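Local coordinates for sensor protein DivL (Caulobacter crescentus, PDB 4Q20) that supports cell division and growth in Caulobacter as a membrane two-component sensor kinase that phosphorylates CtrA, here represented by its C-terminal phosphoacceptor (HisKA) and GHKL ATPase-like domains, at residues Asn122-Ala127 against Leu138-Glu143; Leu128-Leu133 against Leu163-Leu168. One frame throughout, in Å; residues are numbered along the deposited sequence.

Both contacts lie in the GHKL domain and share helix 116-133, which packs on an edge strand in contact 1 and beside helix 153-170 in contact 2. Their centres are about 11 Å apart, and the apolar side chains between them form one continuous packing. Leu138 CD1 of contact 1 lies 3.8 Å from Ala131 CB of contact 2, while Ala127 CB comes to 3.4 Å from Val164 CG1. Contact 1 lies toward the surface, whereas contact 2 reaches helix 73-103 of the phosphoacceptor region. By sequence, helix 153-170 corresponds to the N-box helix, which lines the nucleotide pocket in related kinases.

Contact 1: residues Asn122-Ala127 against Leu138-Glu143; sequences NAQERA and LAVECE
The helix of Gln124 and Ala127 runs almost exactly antiparallel to the strand of Leu138 and Val140, at 175°, with the two short axes 8.8 Å apart. This is helix-on-sheet packing within the alpha/beta sandwich of a GHKL domain: helix 116-133 turns back through a short connection into strand 137-141, an outermost strand of the mixed sheet. It illustrates how one polar side chain can fasten a helix to a sheet edge. Gln124 starts with CG anti to the backbone N (chi1 -177°) and stays extended beyond CG, which carries its amide across to the strand. There NE2 donates to Leu138 O at 3.0 Å, approaching from above the carbonyl plane rather than within it, with a moderately bent N-H...O angle of 145°. The sheet geometry explains why this acceptor is available on that side: Ala139 and Glu141 make the backbone bonds to strand 176-183, leaving the Leu138 carbonyl turned the other way. Val140 sends its CG2 branch to the same amide, touching Gln124 CD and NE2 about equally, each at 3.5 Å, so the carboxamide is packed by a methyl as well as held by its bond. Val140 also meets Leu120, a turn earlier on the helix. Leu138 and Gln124 lie alongside each other, pointing opposite ways, and Leu138 enters the layer between helix and sheet, where Val164 and Leu179 are further neighbours. On the other flank of the helix, Arg126 forms a salt bridge with Asp161 of helix 153-170. Leu138 CD1 makes the apolar contact, 3.6 Å from Ala127 CB, and also lies 3.5 Å from the Gln124 backbone O.

Contact 2: residues Leu128-Leu133 against Leu163-Leu168; sequences LKDAQL and LVENAL
Glu165 OE2 meets two polar groups: it forms a salt bridge with Arg91 NH2 and lies 2.8 Å from Asp130 OD2. At that distance one of the two acids probably carries a proton, and the nearby arginines would be expected to ease whatever repulsion remains. The two side chains meet nearly perpendicular, their carboxylate planes 66° apart. Glu165 is bent at chi2 (-64°), which swings its carboxylate toward the neighbouring helix. Asp130 is held on its other oxygen too, since OD1 makes a salt bridge with Arg83 NH1. Both arginines come from helix 73-103, so the acid pair ties two helices of the GHKL sandwich to a helix of the dimerization and phosphoacceptor region. Those two helices lie side by side on the mixed sheet, their local axes nearly parallel at 5° and 10.6 Å apart. Beside the acids the packing turns apolar. Leu168 directs both methyls at the facing helix: CD2 rests 3.8 Å from Ala131 CB, and CD1 reaches the backbone of Asp130 and Ala131, lying 4.0 Å from Ala131 N.

Contact 1: residues Asn122-Ala127 against Leu138-Glu143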
ATOM      1  N   ASN A 122      22.512 -14.363   5.919  1.00104.88           N
ATOM      2  CA  ASN A 122      21.675 -13.817   4.848  1.00104.49           C
ATOM      3  C   ASN A 122      20.752 -12.740   5.414  1.00104.90           C
ATOM      4  O   ASN A 122      20.555 -11.717   4.759  1.00105.87           O
ATOM      5  CB  ASN A 122      20.901 -14.924   4.143  1.00101.45           C
ATOM      6  CG  ASN A 122      21.796 -15.913   3.431  1.00125.48           C
ATOM      7  OD1 ASN A 122      23.004 -15.720   3.311  1.00126.06           O
ATOM      8  ND2 ASN A 122      21.248 -17.041   3.017  1.00119.30           N
ATOM      9  N   ALA A 123      20.256 -12.925   6.656  1.00 97.38           N
ATOM     10  CA  ALA A 123      19.394 -11.928   7.286  1.00 94.56           C
ATOM     11  C   ALA A 123      20.201 -10.672   7.658  1.00101.15           C
ATOM     12  O   ALA A 123      19.679  -9.557   7.571  1.00101.55           O
ATOM     13  CB  ALA A 123      18.704 -12.517   8.504  1.00 90.97           C
ATOM     14  N   GLN A 124      21.482 -10.853   8.007  1.00100.09           N
ATOM     15  CA  GLN A 124      22.419  -9.776   8.359  1.00102.01           C
ATOM     16  C   GLN A 124      22.773  -8.916   7.122  1.00112.00           C
ATOM     17  O   GLN A 124      22.796  -7.682   7.222  1.00113.65           O
ATOM     18  CB  GLN A 124      23.681 -10.372   8.984  1.00104.52           C
ATOM     19  CG  GLN A 124      24.702  -9.338   9.450  1.00115.28           C
ATOM     20  CD  GLN A 124      26.070  -9.936   9.648  1.00118.87           C
ATOM     21  OE1 GLN A 124      26.582 -10.688   8.807  1.00111.80           O
ATOM     22  NE2 GLN A 124      26.676  -9.628  10.778  1.00107.46           N
ATOM     23  N   GLU A 125      23.035  -9.556   5.963  1.00111.53           N
ATOM     24  CA  GLU A 125      23.390  -8.815   4.762  1.00116.27           C
ATOM     25  C   GLU A 125      22.169  -8.106   4.134  1.00119.54           C
ATOM     26  O   GLU A 125      22.353  -7.034   3.534  1.00124.45           O
ATOM     27  CB  GLU A 125      24.133  -9.688   3.733  1.00122.37           C
ATOM     28  CG  GLU A 125      23.383 -10.882   3.164  1.00136.94           C
ATOM     29  CD  GLU A 125      24.225 -11.816   2.315  1.00171.21           C
ATOM     30  OE1 GLU A 125      24.800 -11.350   1.304  1.00172.68           O
ATOM     31  OE2 GLU A 125      24.302 -13.019   2.656  1.00168.66           O
ATOM     32  N   ARG A 126      20.941  -8.680   4.270  1.00109.32           N
ATOM     33  CA  ARG A 126      19.724  -8.048   3.740  1.00107.59           C
ATOM     34  C   ARG A 126      19.371  -6.789   4.546  1.00111.23           C
ATOM     35  O   ARG A 126      18.834  -5.831   3.990  1.00111.55           O
ATOM     36  CB  ARG A 126      18.518  -9.013   3.737  1.00102.61           C
ATOM     37  CG  ARG A 126      18.556 -10.106   2.663  1.00106.27           C
ATOM     38  CD  ARG A 126      17.270 -10.937   2.607  1.00100.33           C
ATOM     39  NE  ARG A 126      16.843 -11.448   3.913  1.00 94.58           N
ATOM     40  CZ  ARG A 126      17.081 -12.673   4.390  1.00105.44           C
ATOM     41  NH1 ARG A 126      17.736 -13.569   3.655  1.00 82.39           N
ATOM     42  NH2 ARG A 126      16.644 -13.021   5.599  1.00 89.31           N
ATOM     43  N   ALA A 127      19.687  -6.785   5.857  1.00107.19           N
ATOM     44  CA  ALA A 127      19.369  -5.659   6.742  1.00106.01           C
ATOM     45  C   ALA A 127      20.538  -4.677   6.951  1.00113.53           C
ATOM     46  O   ALA A 127      20.307  -3.584   7.468  1.00113.57           O
ATOM     47  CB  ALA A 127      18.896  -6.183   8.079  1.00102.00           C
ATOM     48  N   LEU A 138      25.016  -4.688  13.223  1.00112.83           N
ATOM     49  CA  LEU A 138      24.401  -6.007  13.095  1.00108.96           C
ATOM     50  C   LEU A 138      25.443  -7.078  13.311  1.00114.59           C
ATOM     51  O   LEU A 138      26.390  -7.173  12.535  1.00118.79           O
ATOM     52  CB  LEU A 138      23.754  -6.206  11.723  1.00108.92           C
ATOM     53  CG  LEU A 138      22.303  -5.810  11.544  1.00112.36           C
ATOM     54  CD1 LEU A 138      21.925  -5.876  10.083  1.00113.88           C
ATOM     55  CD2 LEU A 138      21.370  -6.702  12.355  1.00112.03           C
ATOM     56  N   ALA A 139      25.264  -7.899  14.336  1.00108.66           N
ATOM     57  CA  ALA A 139      26.189  -8.980  14.649  1.00109.89           C
ATOM     58  C   ALA A 139      25.538 -10.356  14.493  1.00110.34           C
ATOM     59  O   ALA A 139      24.323 -10.484  14.676  1.00106.34           O
ATOM     60  CB  ALA A 139      26.719  -8.817  16.069  1.00111.28           C
ATOM     61  N   VAL A 140      26.369 -11.380  14.167  1.00108.33           N
ATOM     62  CA  VAL A 140      26.004 -12.796  14.033  1.00106.33           C
ATOM     63  C   VAL A 140      26.898 -13.618  14.970  1.00116.05           C
ATOM     64  O   VAL A 140      28.122 -13.573  14.845  1.00120.52           O
ATOM     65  CB  VAL A 140      26.071 -13.314  12.576  1.00110.53           C
ATOM     66  CG1 VAL A 140      25.881 -14.829  12.514  1.00109.08           C
ATOM     67  CG2 VAL A 140      25.045 -12.614  11.697  1.00108.92           C
ATOM     68  N   GLU A 141      26.287 -14.370  15.897  1.00112.55           N
ATOM     69  CA  GLU A 141      27.006 -15.218  16.842  1.00115.21           C
ATOM     70  C   GLU A 141      26.433 -16.640  16.779  1.00121.51           C
ATOM     71  O   GLU A 141      25.626 -17.040  17.620  1.00120.04           O
ATOM     72  CB  GLU A 141      26.955 -14.624  18.267  1.00115.66           C
ATOM     73  CG  GLU A 141      27.953 -13.496  18.490  1.00129.51           C
ATOM     74  CD  GLU A 141      27.621 -12.483  19.573  1.00146.07           C
ATOM     75  OE1 GLU A 141      27.075 -12.883  20.628  1.00141.92           O
ATOM     76  OE2 GLU A 141      27.945 -11.288  19.377  1.00133.20           O
ATOM     77  N   CYS A 142      26.834 -17.383  15.747  1.00121.62           N
ATOM     78  CA  CYS A 142      26.411 -18.760  15.505  1.00122.26           C
ATOM     79  C   CYS A 142      27.635 -19.659  15.344  1.00134.96           C
ATOM     80  O   CYS A 142      28.536 -19.349  14.547  1.00138.56           O
ATOM     81  CB  CYS A 142      25.505 -18.834  14.281  1.00120.90           C
ATOM     82  SG  CYS A 142      25.125 -20.518  13.733  1.00125.90           S
ATOM     83  N   GLU A 143      27.653 -20.790  16.074  1.00134.16           N
ATOM     84  CA  GLU A 143      28.759 -21.748  16.005  1.00139.61           C
ATOM     85  C   GLU A 143      28.577 -22.715  14.826  1.00146.59           C
ATOM     86  O   GLU A 143      27.488 -22.795  14.243  1.00143.65           O
ATOM     87  CB  GLU A 143      28.905 -22.525  17.327  1.00141.54           C
ATOM     88  CG  GLU A 143      29.390 -21.690  18.507  1.00152.86           C
ATOM     89  CD  GLU A 143      30.811 -21.150  18.474  1.00183.31           C
ATOM     90  OE1 GLU A 143      31.643 -21.659  17.688  1.00184.53           O
ATOM     91  OE2 GLU A 143      31.098 -20.226  19.269  1.00179.05           O
TER

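Contact 2: residues Leu128-Leu133 against Leu163-Leu168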
ATOM      1  N   LEU A 128      21.770  -5.059   6.553  1.00113.08           N
ATOM      2  CA  LEU A 128      22.995  -4.273   6.695  1.00117.73           C
ATOM      3  C   LEU A 128      22.836  -2.783   6.289  1.00125.25           C
ATOM      4  O   LEU A 128      23.294  -1.919   7.038  1.00127.97           O
ATOM      5  CB  LEU A 128      24.116  -4.917   5.866  1.00121.58           C
ATOM      6  CG  LEU A 128      25.547  -4.654   6.327  1.00129.85           C
ATOM      7  CD1 LEU A 128      25.902  -5.510   7.541  1.00127.58           C
ATOM      8  CD2 LEU A 128      26.525  -4.966   5.225  1.00135.90           C
ATOM      9  N   LYS A 129      22.188  -2.490   5.140  1.00121.16           N
ATOM     10  CA  LYS A 129      21.985  -1.118   4.666  1.00125.13           C
ATOM     11  C   LYS A 129      21.084  -0.298   5.613  1.00128.63           C
ATOM     12  O   LYS A 129      21.443   0.833   5.950  1.00132.37           O
ATOM     13  CB  LYS A 129      21.409  -1.094   3.237  1.00129.11           C
ATOM     14  CG  LYS A 129      22.463  -1.153   2.141  1.00141.35           C
ATOM     15  CD  LYS A 129      21.843  -0.897   0.774  1.00152.15           C
ATOM     16  CE  LYS A 129      22.806  -1.103  -0.371  1.00168.52           C
ATOM     17  NZ  LYS A 129      22.201  -0.738  -1.689  1.00174.68           N
ATOM     18  N   ASP A 130      19.935  -0.865   6.053  1.00120.64           N
ATOM     19  CA  ASP A 130      18.990  -0.205   6.972  1.00118.74           C
ATOM     20  C   ASP A 130      19.600  -0.020   8.397  1.00121.18           C
ATOM     21  O   ASP A 130      19.172   0.861   9.149  1.00120.39           O
ATOM     22  CB  ASP A 130      17.659  -0.987   7.039  1.00116.23           C
ATOM     23  CG  ASP A 130      16.865  -1.053   5.723  1.00134.80           C
ATOM     24  OD1 ASP A 130      16.867  -0.047   4.965  1.00139.22           O
ATOM     25  OD2 ASP A 130      16.197  -2.087   5.478  1.00139.66           O
ATOM     26  N   ALA A 131      20.610  -0.842   8.745  1.00116.97           N
ATOM     27  CA  ALA A 131      21.320  -0.793  10.017  1.00116.58           C
ATOM     28  C   ALA A 131      22.319   0.363  10.023  1.00125.51           C
ATOM     29  O   ALA A 131      22.437   1.077  11.021  1.00126.51           O
ATOM     30  CB  ALA A 131      22.041  -2.112  10.262  1.00115.46           C
ATOM     31  N   GLN A 132      23.028   0.558   8.902  1.00124.62           N
ATOM     32  CA  GLN A 132      24.017   1.615   8.756  1.00129.54           C
ATOM     33  C   GLN A 132      23.319   2.974   8.675  1.00134.64           C
ATOM     34  O   GLN A 132      23.848   3.969   9.170  1.00138.99           O
ATOM     35  CB  GLN A 132      24.898   1.344   7.537  1.00134.94           C
ATOM     36  CG  GLN A 132      25.840   0.149   7.743  1.00158.90           C
ATOM     37  CD  GLN A 132      26.709  -0.151   6.543  1.00190.25           C
ATOM     38  OE1 GLN A 132      27.940  -0.032   6.596  1.00190.08           O
ATOM     39  NE2 GLN A 132      26.097  -0.574   5.439  1.00186.97           N
ATOM     40  N   LEU A 133      22.108   2.999   8.106  1.00128.92           N
ATOM     41  CA  LEU A 133      21.239   4.178   7.991  1.00131.55           C
ATOM     42  C   LEU A 133      20.785   4.651   9.392  1.00134.32           C
ATOM     43  O   LEU A 133      20.670   5.853   9.634  1.00136.97           O
ATOM     44  CB  LEU A 133      20.024   3.830   7.097  1.00129.42           C
ATOM     45  CG  LEU A 133      18.915   4.883   6.894  1.00136.55           C
ATOM     46  CD1 LEU A 133      19.437   6.150   6.207  1.00144.26           C
ATOM     47  CD2 LEU A 133      17.750   4.297   6.119  1.00135.48           C
ATOM     48  N   LEU A 163      12.049  -9.940  12.608  1.00 77.40           N
ATOM     49  CA  LEU A 163      12.676  -9.749  13.908  1.00 76.16           C
ATOM     50  C   LEU A 163      13.827  -8.735  13.863  1.00 83.52           C
ATOM     51  O   LEU A 163      13.931  -7.924  14.780  1.00 85.72           O
ATOM     52  CB  LEU A 163      13.160 -11.088  14.490  1.00 74.59           C
ATOM     53  CG  LEU A 163      12.063 -12.073  14.920  1.00 74.32           C
ATOM     54  CD1 LEU A 163      12.660 -13.328  15.513  1.00 74.21           C
ATOM     55  CD2 LEU A 163      11.054 -11.430  15.872  1.00 71.45           C
ATOM     56  N   VAL A 164      14.651  -8.743  12.795  1.00 80.99           N
ATOM     57  CA  VAL A 164      15.770  -7.796  12.614  1.00 82.53           C
ATOM     58  C   VAL A 164      15.259  -6.352  12.376  1.00 87.51           C
ATOM     59  O   VAL A 164      15.824  -5.404  12.940  1.00 88.86           O
ATOM     60  CB  VAL A 164      16.705  -8.249  11.467  1.00 86.60           C
ATOM     61  CG1 VAL A 164      17.742  -7.184  11.131  1.00 89.51           C
ATOM     62  CG2 VAL A 164      17.384  -9.568  11.813  1.00 85.11           C
ATOM     63  N   GLU A 165      14.216  -6.179  11.546  1.00 82.59           N
ATOM     64  CA  GLU A 165      13.701  -4.843  11.261  1.00 84.94           C
ATOM     65  C   GLU A 165      12.982  -4.283  12.473  1.00 89.67           C
ATOM     66  O   GLU A 165      13.098  -3.079  12.739  1.00 92.43           O
ATOM     67  CB  GLU A 165      12.803  -4.823  10.003  1.00 86.96           C
ATOM     68  CG  GLU A 165      13.598  -4.884   8.704  1.00 96.36           C
ATOM     69  CD  GLU A 165      14.540  -3.733   8.363  1.00119.40           C
ATOM     70  OE1 GLU A 165      14.496  -2.683   9.048  1.00108.29           O
ATOM     71  OE2 GLU A 165      15.315  -3.881   7.387  1.00110.92           O
ATOM     72  N   ASN A 166      12.298  -5.161  13.244  1.00 84.32           N
ATOM     73  CA  ASN A 166      11.654  -4.791  14.511  1.00 84.16           C
ATOM     74  C   ASN A 166      12.729  -4.304  15.495  1.00 91.43           C
ATOM     75  O   ASN A 166      12.545  -3.255  16.130  1.00 96.04           O
ATOM     76  CB  ASN A 166      10.857  -5.973  15.092  1.00 77.70           C
ATOM     77  CG  ASN A 166      10.402  -5.782  16.517  1.00 98.15           C
ATOM     78  OD1 ASN A 166       9.455  -5.041  16.787  1.00 91.95           O
ATOM     79  ND2 ASN A 166      11.089  -6.438  17.461  1.00 92.38           N
ATOM     80  N   ALA A 167      13.861  -5.051  15.581  1.00 84.61           N
ATOM     81  CA  ALA A 167      15.007  -4.728  16.430  1.00 85.65           C
ATOM     82  C   ALA A 167      15.651  -3.395  16.018  1.00 94.62           C
ATOM     83  O   ALA A 167      15.897  -2.563  16.883  1.00 97.38           O
ATOM     84  CB  ALA A 167      16.034  -5.847  16.370  1.00 85.22           C
ATOM     85  N   LEU A 168      15.868  -3.166  14.699  1.00 92.35           N
ATOM     86  CA  LEU A 168      16.481  -1.933  14.193  1.00 95.61           C
ATOM     87  C   LEU A 168      15.647  -0.682  14.505  1.00103.04           C
ATOM     88  O   LEU A 168      16.212   0.392  14.736  1.00106.50           O
ATOM     89  CB  LEU A 168      16.731  -2.023  12.683  1.00 95.68           C
ATOM     90  CG  LEU A 168      17.846  -2.943  12.201  1.00 98.16           C
ATOM     91  CD1 LEU A 168      17.878  -2.968  10.673  1.00 98.57           C
ATOM     92  CD2 LEU A 168      19.205  -2.550  12.791  1.00 99.88           C
TER